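Long-range contacts in probable AP endonuclease (African swine fever virus, PDB 6KI3), which probably cleaves DNA on the 5' side of abasic sites as a zinc-dependent repair endonuclease, and probably also has 3'-5' exonuclease, 3'-phosphatase and 3'-repair diesterase activities: residues W79-G84 and G116-L121; A239-G244 and L275-G280; T24-S29 and E63-E68; S196-A201 and L259-E264. All blocks are in the same frame, centred on the assembly; numbering follows the deposited sequence.

Contact 1. Residues W79-G84 and G116-L121; sequences WVVAHG and GLVLHL. With ZN (zinc ion), chain K; nucleotides of chain C.
His83 and His120 bring their NE2 atoms to 3.0 Å of each other without a hydrogen bond, because both nitrogens are ligands of one zinc ion. The metal lies 2.2 Å from His83 NE2 and 2.1 Å from His120 NE2. It also takes OP1 of the abasic-site analogue 3DR1 of chain C, at 2.0 Å, so the phosphate of the DNA is held directly by the metal; Glu147 completes the site. The two imidazoles are turned steeply against each other, with planes 83° apart, and His120 meets the edge of the His83 ring near its plane. Val118 CG1 lies over one face of that ring, toward its rim. His83 reaches the metal with CG anti to its backbone N (chi1 -165°), and its rotation is fixed from behind: ND1 donates to Gly84 O at 2.7 Å, in the ring plane and on a carbonyl lone pair. ND1 thus carries the proton, which leaves NE2 to the zinc.

Beneath the site the backbones run parallel. Ala82 N donates to Gly116 O, Val118 N to Ala82 O (2.9 Å) and Gly84 N to Val118 O (2.8 Å). On the face that carries His83, Val81 CG2 packs against Val118 CG2; on the other, Ala82 CB meets Leu117 CD1 at 3.8 Å. Strands 79-83 and 116-120 are neighbours in the TIM barrel, joined by helix 96-112 in a beta-alpha-beta unit. That helix covers Ala82 and Leu117, while strands 46-49 and 143-147 flank the pair.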
# COMPACT_ATOMS: atom_id res chain seq x y z
N TRP A 79 3.53 -8.32 -9.23
CA TRP A 79 2.51 -7.29 -9.11
C TRP A 79 3.13 -6.12 -8.36
O TRP A 79 3.20 -6.11 -7.13
CB TRP A 79 1.27 -7.82 -8.38
CG TRP A 79 0.08 -6.92 -8.51
CD1 TRP A 79 -0.94 -7.04 -9.41
CD2 TRP A 79 -0.23 -5.77 -7.71
NE1 TRP A 79 -1.86 -6.03 -9.22
CE2 TRP A 79 -1.45 -5.24 -8.18
CE3 TRP A 79 0.40 -5.14 -6.63
CZ2 TRP A 79 -2.04 -4.11 -7.63
CZ3 TRP A 79 -0.19 -4.01 -6.08
CH2 TRP A 79 -1.39 -3.51 -6.58
N VAL A 80 3.61 -5.13 -9.11
CA VAL A 80 4.30 -3.98 -8.54
C VAL A 80 3.37 -2.78 -8.53
O VAL A 80 2.68 -2.51 -9.52
CB VAL A 80 5.60 -3.68 -9.32
CG1 VAL A 80 6.38 -2.57 -8.63
CG2 VAL A 80 6.44 -4.93 -9.45
N VAL A 81 3.34 -2.07 -7.41
CA VAL A 81 2.59 -0.83 -7.29
C VAL A 81 3.56 0.27 -6.92
O VAL A 81 4.55 0.05 -6.20
CB VAL A 81 1.44 -0.95 -6.25
CG1 VAL A 81 2.00 -1.15 -4.84
CG2 VAL A 81 0.53 0.27 -6.30
N ALA A 82 3.31 1.47 -7.43
CA ALA A 82 4.12 2.64 -7.13
C ALA A 82 3.42 3.47 -6.07
O ALA A 82 2.21 3.70 -6.15
CB ALA A 82 4.37 3.48 -8.38
N HIS A 83 4.17 3.90 -5.06
CA HIS A 83 3.64 4.82 -4.06
C HIS A 83 3.90 6.24 -4.53
O HIS A 83 5.03 6.58 -4.90
CB HIS A 83 4.28 4.58 -2.70
CG HIS A 83 3.54 5.23 -1.57
ND1 HIS A 83 3.30 6.59 -1.52
CD2 HIS A 83 3.01 4.72 -0.43
CE1 HIS A 83 2.63 6.88 -0.42
NE2 HIS A 83 2.45 5.76 0.26
N GLY A 84 2.86 7.06 -4.55
CA GLY A 84 3.01 8.44 -4.96
C GLY A 84 3.83 9.24 -3.97
O GLY A 84 4.04 8.85 -2.82
N GLY A 116 -0.40 0.11 -10.32
CA GLY A 116 -1.17 1.19 -9.74
C GLY A 116 -0.29 2.23 -9.08
O GLY A 116 0.94 2.10 -9.02
N LEU A 117 -0.95 3.28 -8.59
CA LEU A 117 -0.29 4.38 -7.89
C LEU A 117 -1.08 4.70 -6.63
O LEU A 117 -2.29 4.95 -6.69
CB LEU A 117 -0.19 5.62 -8.78
CG LEU A 117 0.62 6.79 -8.22
CD1 LEU A 117 2.11 6.47 -8.22
CD2 LEU A 117 0.35 8.07 -9.01
N VAL A 118 -0.39 4.69 -5.49
CA VAL A 118 -1.02 4.95 -4.20
C VAL A 118 -0.97 6.44 -3.90
O VAL A 118 0.10 7.05 -3.92
CB VAL A 118 -0.34 4.14 -3.08
CG1 VAL A 118 -1.01 4.42 -1.74
CG2 VAL A 118 -0.37 2.66 -3.40
N LEU A 119 -2.13 7.03 -3.63
CA LEU A 119 -2.24 8.40 -3.18
C LEU A 119 -2.88 8.44 -1.80
O LEU A 119 -3.74 7.61 -1.48
CB LEU A 119 -3.05 9.26 -4.16
CG LEU A 119 -2.50 9.40 -5.58
CD1 LEU A 119 -3.28 10.44 -6.37
CD2 LEU A 119 -1.02 9.73 -5.56
N HIS A 120 -2.46 9.40 -0.99
CA HIS A 120 -2.94 9.52 0.38
C HIS A 120 -4.21 10.36 0.42
O HIS A 120 -4.24 11.48 -0.09
CB HIS A 120 -1.87 10.13 1.28
CG HIS A 120 -0.77 9.18 1.64
ND1 HIS A 120 0.27 9.53 2.47
CD2 HIS A 120 -0.56 7.89 1.29
CE1 HIS A 120 1.08 8.50 2.61
NE2 HIS A 120 0.60 7.49 1.91
N LEU A 121 -5.26 9.81 1.03
CA LEU A 121 -6.47 10.57 1.25
C LEU A 121 -6.22 11.70 2.23
O LEU A 121 -5.45 11.55 3.19
CB LEU A 121 -7.58 9.66 1.78
CG LEU A 121 -8.21 8.68 0.79
CD1 LEU A 121 -9.14 7.72 1.52
CD2 LEU A 121 -8.96 9.43 -0.30
ZN ZN K . 1.27 5.47 2.06
O5' 3DR C 1 4.16 4.57 4.61
P 3DR C 1 2.74 5.28 4.88
OP1 3DR C 1 2.46 6.02 3.60
OP2 3DR C 1 1.81 4.12 5.15
OP3 3DR C 1 2.99 6.18 6.07
C2' 3DR C 1 7.69 3.67 2.13
C5' 3DR C 1 5.21 5.24 3.93
C4' 3DR C 1 6.48 4.41 4.08
O4' 3DR C 1 6.17 3.04 3.84
C1' 3DR C 1 7.02 2.49 2.83
C3' 3DR C 1 7.55 4.83 3.09
O3' 3DR C 1 8.79 5.00 3.78

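Contact 2. Residues A239-G244 and L275-G280; sequences ASLFEG and LERNLG. With ZN (zinc ion), chain J; nucleotides of chain C.
Arg277 starts with CG beside its backbone N (chi1 -68°) and bends again at chi2 (-59°), which folds its guanidinium back against Ala239 and Ser240, at the end of the short strand 238-239, while Arg277 itself follows barrel strand 272-275 of this TIM-barrel enzyme. The flat group is sandwiched. Ala239 O stands over the centre of one face, 3.4 Å from Arg277 CZ, and Leu275 CB lies on the opposite face, toward the rim. Since the carbonyl sits above the plane, it forms no hydrogen bond with Arg277 NE; its attraction for the cation is probably electrostatic. Ser240 CA comes to 3.3 Å from Arg277 NE, and Leu241, crossing the arginine at about a right angle, places CD2 3.8 Å from NH2.

The polar ends are held from outside the two segments. Glu292 of helix 282-300 forms a salt bridge with Arg277 NH2 and accepts from both Ser240 OG and Leu241 N, so one carboxylate ties the arginine to the type II beta turn from Ser240 to Glu243. Arg277 NH1 donates to Asn225 OD1 and, weakly, to Glu276 O. Glu276 itself extends the other way, into the active site, with Asn225 and Gln48 as hydrogen-bond partners of its carboxylate. There Glu276 OE2 binds a zinc ion at 2.3 Å, and the same ion takes OP2 of 3DR1 of chain C at 2.1 Å.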
# COMPACT_ATOMS: atom_id res chain seq x y z
N ALA A 239 5.42 -0.78 12.52
CA ALA A 239 6.12 -1.80 13.27
C ALA A 239 5.87 -3.16 12.62
O ALA A 239 4.90 -3.34 11.88
CB ALA A 239 5.70 -1.82 14.74
N SER A 240 6.76 -4.10 12.91
CA SER A 240 6.62 -5.45 12.36
C SER A 240 5.41 -6.15 12.96
O SER A 240 4.99 -5.87 14.09
CB SER A 240 7.88 -6.26 12.62
OG SER A 240 8.96 -5.81 11.82
N LEU A 241 4.84 -7.07 12.18
CA LEU A 241 3.64 -7.78 12.61
C LEU A 241 3.90 -8.53 13.91
O LEU A 241 4.94 -9.18 14.07
CB LEU A 241 3.19 -8.76 11.52
CG LEU A 241 3.00 -8.18 10.11
CD1 LEU A 241 2.55 -9.26 9.14
CD2 LEU A 241 2.01 -7.02 10.13
N PHE A 242 2.95 -8.42 14.84
CA PHE A 242 3.02 -9.03 16.17
C PHE A 242 4.15 -8.44 17.02
O PHE A 242 4.56 -9.05 18.01
CB PHE A 242 3.16 -10.55 16.09
CG PHE A 242 2.11 -11.21 15.26
CD1 PHE A 242 0.87 -11.52 15.80
CD2 PHE A 242 2.36 -11.54 13.94
CE1 PHE A 242 -0.10 -12.13 15.03
CE2 PHE A 242 1.39 -12.15 13.16
CZ PHE A 242 0.16 -12.45 13.71
N GLU A 243 4.68 -7.28 16.64
CA GLU A 243 5.69 -6.59 17.42
C GLU A 243 5.28 -5.17 17.77
O GLU A 243 6.10 -4.41 18.31
CB GLU A 243 7.03 -6.59 16.68
CG GLU A 243 7.51 -7.98 16.26
CD GLU A 243 8.97 -8.00 15.84
OE1 GLU A 243 9.60 -9.07 15.95
OE2 GLU A 243 9.49 -6.94 15.42
N GLY A 244 4.04 -4.79 17.49
CA GLY A 244 3.54 -3.47 17.81
C GLY A 244 2.31 -3.51 18.69
O GLY A 244 1.96 -4.56 19.23
N LEU A 275 4.06 -5.16 2.91
CA LEU A 275 4.61 -4.80 4.21
C LEU A 275 5.54 -3.61 4.05
O LEU A 275 6.41 -3.61 3.17
CB LEU A 275 5.37 -5.98 4.83
CG LEU A 275 4.60 -7.19 5.37
CD1 LEU A 275 4.03 -8.06 4.25
CD2 LEU A 275 5.48 -8.01 6.29
N GLU A 276 5.35 -2.59 4.88
CA GLU A 276 6.12 -1.35 4.79
C GLU A 276 7.00 -1.22 6.03
O GLU A 276 6.60 -0.63 7.03
CB GLU A 276 5.18 -0.15 4.63
CG GLU A 276 4.14 -0.33 3.53
CD GLU A 276 3.23 0.87 3.40
OE1 GLU A 276 3.47 1.71 2.50
OE2 GLU A 276 2.28 0.99 4.20
N ARG A 277 8.21 -1.71 5.92
CA ARG A 277 9.13 -1.64 7.01
C ARG A 277 10.31 -0.78 6.71
O ARG A 277 10.89 -0.92 5.71
CB ARG A 277 9.68 -2.99 7.36
CG ARG A 277 8.73 -3.97 7.94
CD ARG A 277 8.06 -3.56 9.21
NE ARG A 277 6.89 -4.37 9.21
CZ ARG A 277 5.75 -4.02 8.68
NH1 ARG A 277 5.57 -2.83 8.21
NH2 ARG A 277 4.77 -4.85 8.67
N ASN A 278 10.63 0.08 7.62
CA ASN A 278 11.77 0.90 7.51
C ASN A 278 12.67 0.56 8.68
O ASN A 278 12.24 0.57 9.79
CB ASN A 278 11.36 2.34 7.72
CG ASN A 278 10.81 3.01 6.50
OD1 ASN A 278 10.66 2.41 5.45
ND2 ASN A 278 10.50 4.29 6.64
N LEU A 279 13.91 0.21 8.40
CA LEU A 279 14.94 0.03 9.41
C LEU A 279 16.20 0.74 8.92
O LEU A 279 16.33 1.09 7.74
CB LEU A 279 15.20 -1.46 9.70
CG LEU A 279 14.10 -2.12 10.55
CD1 LEU A 279 14.50 -3.49 11.09
CD2 LEU A 279 13.71 -1.22 11.71
N GLY A 280 17.12 0.99 9.86
CA GLY A 280 18.26 1.84 9.58
C GLY A 280 19.25 1.28 8.58
O GLY A 280 20.04 2.05 8.01
ZN ZN J . 0.94 2.78 3.76
O5' 3DR C 1 4.16 4.57 4.61
P 3DR C 1 2.74 5.28 4.88
OP1 3DR C 1 2.46 6.02 3.60
OP2 3DR C 1 1.81 4.12 5.15
OP3 3DR C 1 2.99 6.18 6.07
C2' 3DR C 1 7.69 3.67 2.13
C5' 3DR C 1 5.21 5.24 3.93
C4' 3DR C 1 6.48 4.41 4.08
O4' 3DR C 1 6.17 3.04 3.84
C1' 3DR C 1 7.02 2.49 2.83
C3' 3DR C 1 7.55 4.83 3.09
O3' 3DR C 1 8.79 5.00 3.78
P DC C 2 9.30 6.46 4.20
OP1 DC C 2 10.26 6.29 5.31
OP2 DC C 2 8.12 7.33 4.36
O5' DC C 2 10.10 6.98 2.91
C5' DC C 2 11.32 6.36 2.53
C4' DC C 2 11.74 6.82 1.15
O4' DC C 2 12.03 8.24 1.18
C3' DC C 2 12.99 6.14 0.60
O3' DC C 2 12.87 6.03 -0.81
C2' DC C 2 14.10 7.11 1.01
C1' DC C 2 13.40 8.46 0.88
N1 DC C 2 13.91 9.49 1.83
C2 DC C 2 14.01 10.83 1.42
O2 DC C 2 13.67 11.13 0.27
N3 DC C 2 14.47 11.75 2.29
C4 DC C 2 14.83 11.38 3.52
N4 DC C 2 15.28 12.33 4.35
C5 DC C 2 14.74 10.03 3.96
C6 DC C 2 14.28 9.13 3.09

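Contact 3. Residues T24-S29 and E63-E68; sequences TCITNS and EDDKVE
The N-terminal turn of helix 25-39 is bound by a carboxylate from another helix: Asp65, in the first turn of helix 63-76 on the outside of the TIM barrel, supplies the group that receives N-H groups of the first turn. Thr24 occupies the N-cap position, but its own side chain makes no capping bond. Asp65 OD2 accepts from Ile26 N at 2.8 Å and OD1 from Thr27 N at 3.0 Å, each through its syn lone pair, with the second bond nearly straight at 164°. The carboxylate therefore grips two successive amides like a fork. OD1 takes a further bond from Thr27 OG1, which arrives nearly along the C-O axis. Three donors and the helix dipole would together favour the charged form of Asp65.

Aliphatic parts of polar side chains pack beside these bonds. Thr24 CG2 rests on Asp64 CB at 3.8 Å and on Glu68 CG, whose carboxylate turns off to a salt bridge with Lys71. The disulfide from Cys25 to Cys21 and the bond from Thr23 OG1 to Asp64 OD2 fasten the residues leading into the same helix end. The shortest of the three bonds is the hydroxyl one, Thr27 OG1 to Asp65 OD1, at 2.7 Å.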
# COMPACT_ATOMS: atom_id res chain seq x y z
N THR A 24 20.13 1.80 -13.48
CA THR A 24 19.07 0.80 -13.31
C THR A 24 18.92 0.43 -11.84
O THR A 24 18.88 -0.75 -11.47
CB THR A 24 19.37 -0.45 -14.14
OG1 THR A 24 20.64 -0.99 -13.74
CG2 THR A 24 19.41 -0.12 -15.62
N CYS A 25 18.81 1.44 -10.97
CA CYS A 25 18.88 1.18 -9.54
C CYS A 25 17.60 0.56 -9.00
O CYS A 25 17.66 -0.28 -8.09
CB CYS A 25 19.20 2.48 -8.80
SG CYS A 25 20.86 3.09 -9.14
N ILE A 26 16.44 0.95 -9.52
CA ILE A 26 15.18 0.39 -9.02
C ILE A 26 15.07 -1.09 -9.38
O ILE A 26 14.75 -1.93 -8.54
CB ILE A 26 13.98 1.19 -9.55
CG1 ILE A 26 14.07 2.65 -9.11
CG2 ILE A 26 12.67 0.57 -9.07
CD1 ILE A 26 12.93 3.51 -9.60
N THR A 27 15.33 -1.42 -10.65
CA THR A 27 15.28 -2.81 -11.08
C THR A 27 16.34 -3.64 -10.37
O THR A 27 16.09 -4.80 -10.00
CB THR A 27 15.45 -2.90 -12.59
OG1 THR A 27 14.58 -1.97 -13.24
CG2 THR A 27 15.13 -4.31 -13.08
N ASN A 28 17.53 -3.07 -10.17
CA ASN A 28 18.57 -3.77 -9.42
C ASN A 28 18.13 -4.06 -7.99
O ASN A 28 18.38 -5.15 -7.47
CB ASN A 28 19.86 -2.95 -9.43
CG ASN A 28 20.90 -3.47 -8.45
OD1 ASN A 28 21.00 -2.97 -7.33
ND2 ASN A 28 21.67 -4.46 -8.87
N SER A 29 17.48 -3.09 -7.35
CA SER A 29 16.99 -3.30 -5.99
C SER A 29 15.93 -4.39 -5.94
O SER A 29 15.93 -5.23 -5.04
CB SER A 29 16.44 -1.99 -5.42
OG SER A 29 15.34 -1.53 -6.18
N GLU A 63 15.70 6.11 -17.85
CA GLU A 63 15.27 5.41 -19.06
C GLU A 63 15.67 3.94 -19.03
O GLU A 63 14.82 3.06 -19.21
CB GLU A 63 15.86 6.10 -20.30
N ASP A 64 16.96 3.65 -18.83
CA ASP A 64 17.40 2.26 -18.77
C ASP A 64 16.67 1.50 -17.67
O ASP A 64 16.36 0.32 -17.82
CB ASP A 64 18.91 2.19 -18.55
CG ASP A 64 19.69 2.79 -19.70
OD1 ASP A 64 19.15 2.87 -20.82
OD2 ASP A 64 20.86 3.19 -19.47
N ASP A 65 16.39 2.17 -16.55
CA ASP A 65 15.64 1.55 -15.47
C ASP A 65 14.22 1.21 -15.92
O ASP A 65 13.69 0.15 -15.57
CB ASP A 65 15.61 2.46 -14.25
CG ASP A 65 15.73 1.71 -12.95
OD1 ASP A 65 15.67 0.46 -12.98
OD2 ASP A 65 15.89 2.36 -11.90
N LYS A 66 13.61 2.09 -16.71
CA LYS A 66 12.24 1.86 -17.17
C LYS A 66 12.15 0.65 -18.09
O LYS A 66 11.17 -0.09 -18.06
CB LYS A 66 11.70 3.11 -17.86
CG LYS A 66 11.55 4.31 -16.94
CD LYS A 66 11.34 5.60 -17.71
CE LYS A 66 9.98 5.64 -18.38
NZ LYS A 66 9.63 7.01 -18.84
N VAL A 67 13.18 0.43 -18.91
CA VAL A 67 13.17 -0.71 -19.82
C VAL A 67 13.44 -2.00 -19.07
O VAL A 67 12.77 -3.02 -19.29
CB VAL A 67 14.18 -0.49 -20.96
CG1 VAL A 67 14.22 -1.71 -21.87
CG2 VAL A 67 13.83 0.76 -21.75
N GLU A 68 14.42 -1.99 -18.16
CA GLU A 68 14.73 -3.20 -17.40
C GLU A 68 13.63 -3.55 -16.41
O GLU A 68 13.39 -4.73 -16.15
CB GLU A 68 16.06 -3.03 -16.67
CG GLU A 68 17.26 -2.88 -17.60
CD GLU A 68 17.45 -4.08 -18.50
OE1 GLU A 68 17.66 -5.20 -17.98
OE2 GLU A 68 17.38 -3.91 -19.74

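Contact 4. Residues S196-A201 and L259-E264; sequences SSYNDA and LYCFVE
Tyr198 leaves the first turn of helix 198-209 with its CG trans to the main-chain nitrogen (chi1 -175°), a torsion that carries the ring from CB out across helix 258-269. Cys261 meets it from one face: its CB lies 3.8 Å from Tyr198 CD2 and equally near CE2, a CH-pi contact offset toward the rim. Cys261 SG sits over the same face, 4.4 Å from the ring centroid and 15° off the normal, as a sulfur-aromatic contact. At the edge, Tyr198 CE2 touches Tyr260 CD2 at 3.9 Å. Farther out, the hydroxyl Tyr198 OH donates to Glu264 OE1 at 2.8 Å on the syn lone pair. OE1 lies at the ring edge, near its plane, and the carboxylate is turned 81° from the ring. Glu264 is extended beyond CG, and its CG lies over one face of Tyr260, toward the rim, which places the two aromatic residues and the carboxylate in one cluster.

One turn along, Ala201 points at helix 258-269 and its CB meets both Cys261 CB, 4.0 Å away, and Phe262 CE2, at 3.6 Å. Leu205, on the next turn of helix 198-209, continues this packing against Cys261 and Phe262. The start of that helix is closed by a capping box: Asp200 N donates to Ser197 OG at 3.1 Å, and Ser197 N gives a weak bond to Asp200 OD2. Together these contacts are helix-to-helix packing in the outer layer of the TIM barrel, where helices 198-209 and 258-269 lie side by side outside the strands.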
# COMPACT_ATOMS: atom_id res chain seq x y z
N SER A 196 -7.51 -5.51 16.74
CA SER A 196 -6.55 -6.37 17.43
C SER A 196 -6.98 -7.83 17.40
O SER A 196 -6.18 -8.72 17.09
CB SER A 196 -6.36 -5.89 18.87
OG SER A 196 -5.72 -4.63 18.91
N SER A 197 -8.24 -8.10 17.72
CA SER A 197 -8.71 -9.48 17.79
C SER A 197 -9.29 -9.93 16.46
O SER A 197 -9.58 -9.12 15.57
CB SER A 197 -9.76 -9.64 18.89
OG SER A 197 -11.03 -9.19 18.46
N TYR A 198 -9.47 -11.24 16.33
CA TYR A 198 -10.06 -11.81 15.12
C TYR A 198 -11.45 -11.25 14.87
O TYR A 198 -11.79 -10.90 13.73
CB TYR A 198 -10.10 -13.34 15.24
CG TYR A 198 -10.59 -14.05 13.99
CD1 TYR A 198 -11.94 -14.22 13.74
CD2 TYR A 198 -9.68 -14.56 13.06
CE1 TYR A 198 -12.38 -14.87 12.60
CE2 TYR A 198 -10.11 -15.21 11.92
CZ TYR A 198 -11.47 -15.36 11.70
OH TYR A 198 -11.91 -16.01 10.56
N ASN A 199 -12.27 -11.15 15.91
CA ASN A 199 -13.63 -10.64 15.75
C ASN A 199 -13.62 -9.15 15.42
O ASN A 199 -14.45 -8.68 14.63
CB ASN A 199 -14.45 -10.91 17.01
CG ASN A 199 -15.93 -10.70 16.80
OD1 ASN A 199 -16.62 -11.56 16.24
ND2 ASN A 199 -16.44 -9.56 17.24
N ASP A 200 -12.69 -8.39 16.01
CA ASP A 200 -12.60 -6.96 15.72
C ASP A 200 -12.31 -6.72 14.25
O ASP A 200 -12.90 -5.82 13.63
CB ASP A 200 -11.53 -6.31 16.59
CG ASP A 200 -11.89 -6.32 18.07
OD1 ASP A 200 -13.09 -6.40 18.40
OD2 ASP A 200 -10.96 -6.25 18.90
N ALA A 201 -11.41 -7.50 13.66
CA ALA A 201 -11.13 -7.38 12.23
C ALA A 201 -12.24 -8.00 11.39
O ALA A 201 -12.60 -7.46 10.34
CB ALA A 201 -9.79 -8.03 11.91
N LEU A 259 -4.83 -9.80 12.45
CA LEU A 259 -4.08 -9.91 11.21
C LEU A 259 -4.43 -11.19 10.46
O LEU A 259 -4.56 -11.17 9.23
CB LEU A 259 -2.58 -9.86 11.49
CG LEU A 259 -1.74 -10.13 10.29
CD1 LEU A 259 -1.45 -8.89 9.55
CD2 LEU A 259 -0.46 -10.86 10.64
N TYR A 260 -4.56 -12.31 11.17
CA TYR A 260 -4.89 -13.56 10.51
C TYR A 260 -6.23 -13.48 9.79
O TYR A 260 -6.42 -14.12 8.75
CB TYR A 260 -4.90 -14.72 11.51
CG TYR A 260 -5.33 -16.03 10.90
CD1 TYR A 260 -4.58 -16.64 9.91
CD2 TYR A 260 -6.50 -16.66 11.31
CE1 TYR A 260 -4.96 -17.84 9.34
CE2 TYR A 260 -6.90 -17.86 10.75
CZ TYR A 260 -6.13 -18.44 9.76
OH TYR A 260 -6.52 -19.64 9.20
N CYS A 261 -7.16 -12.69 10.32
CA CYS A 261 -8.41 -12.46 9.60
C CYS A 261 -8.17 -11.63 8.34
O CYS A 261 -8.84 -11.84 7.32
CB CYS A 261 -9.43 -11.77 10.51
SG CYS A 261 -11.06 -11.56 9.78
N PHE A 262 -7.23 -10.68 8.40
CA PHE A 262 -6.86 -9.95 7.19
C PHE A 262 -6.18 -10.86 6.18
O PHE A 262 -6.38 -10.71 4.97
CB PHE A 262 -5.94 -8.77 7.55
CG PHE A 262 -6.67 -7.55 8.03
CD1 PHE A 262 -7.18 -6.63 7.13
CD2 PHE A 262 -6.85 -7.31 9.38
CE1 PHE A 262 -7.85 -5.50 7.56
CE2 PHE A 262 -7.52 -6.19 9.83
CZ PHE A 262 -8.02 -5.28 8.91
N VAL A 263 -5.38 -11.82 6.65
CA VAL A 263 -4.71 -12.74 5.75
C VAL A 263 -5.72 -13.63 5.03
O VAL A 263 -5.56 -13.95 3.85
CB VAL A 263 -3.66 -13.57 6.52
CG1 VAL A 263 -3.04 -14.63 5.62
CG2 VAL A 263 -2.58 -12.66 7.08
N GLU A 264 -6.78 -14.03 5.74
CA GLU A 264 -7.79 -14.88 5.12
C GLU A 264 -8.58 -14.14 4.05
O GLU A 264 -8.90 -14.71 3.00
CB GLU A 264 -8.74 -15.43 6.19
CG GLU A 264 -8.12 -16.52 7.07
CD GLU A 264 -9.08 -17.02 8.14
OE1 GLU A 264 -9.90 -16.21 8.63
OE2 GLU A 264 -9.02 -18.22 8.48

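From the N terminus, contact 3 closes first, joining the starts of helices 25-39 and 63-76 in the outer layer across strand 46-49. Helix 63-76 leads into strand 79-83, where contact 1 opens; it closes through helix 96-112 at strand 116-120, in the barrel wall. These two are in series with the rest. Contact 4 opens at helix 198-209, contact 2 opens at 239-244, contact 4 closes at helix 258-269 and contact 2 at 275-280, so the two cross. They also touch, Leu241 and Phe242 packing on Leu259. Contacts 1 and 2 meet at the zinc cluster, through His83 and Glu276, whereas contacts 3 and 4 lie on opposite sides of the chain's centre.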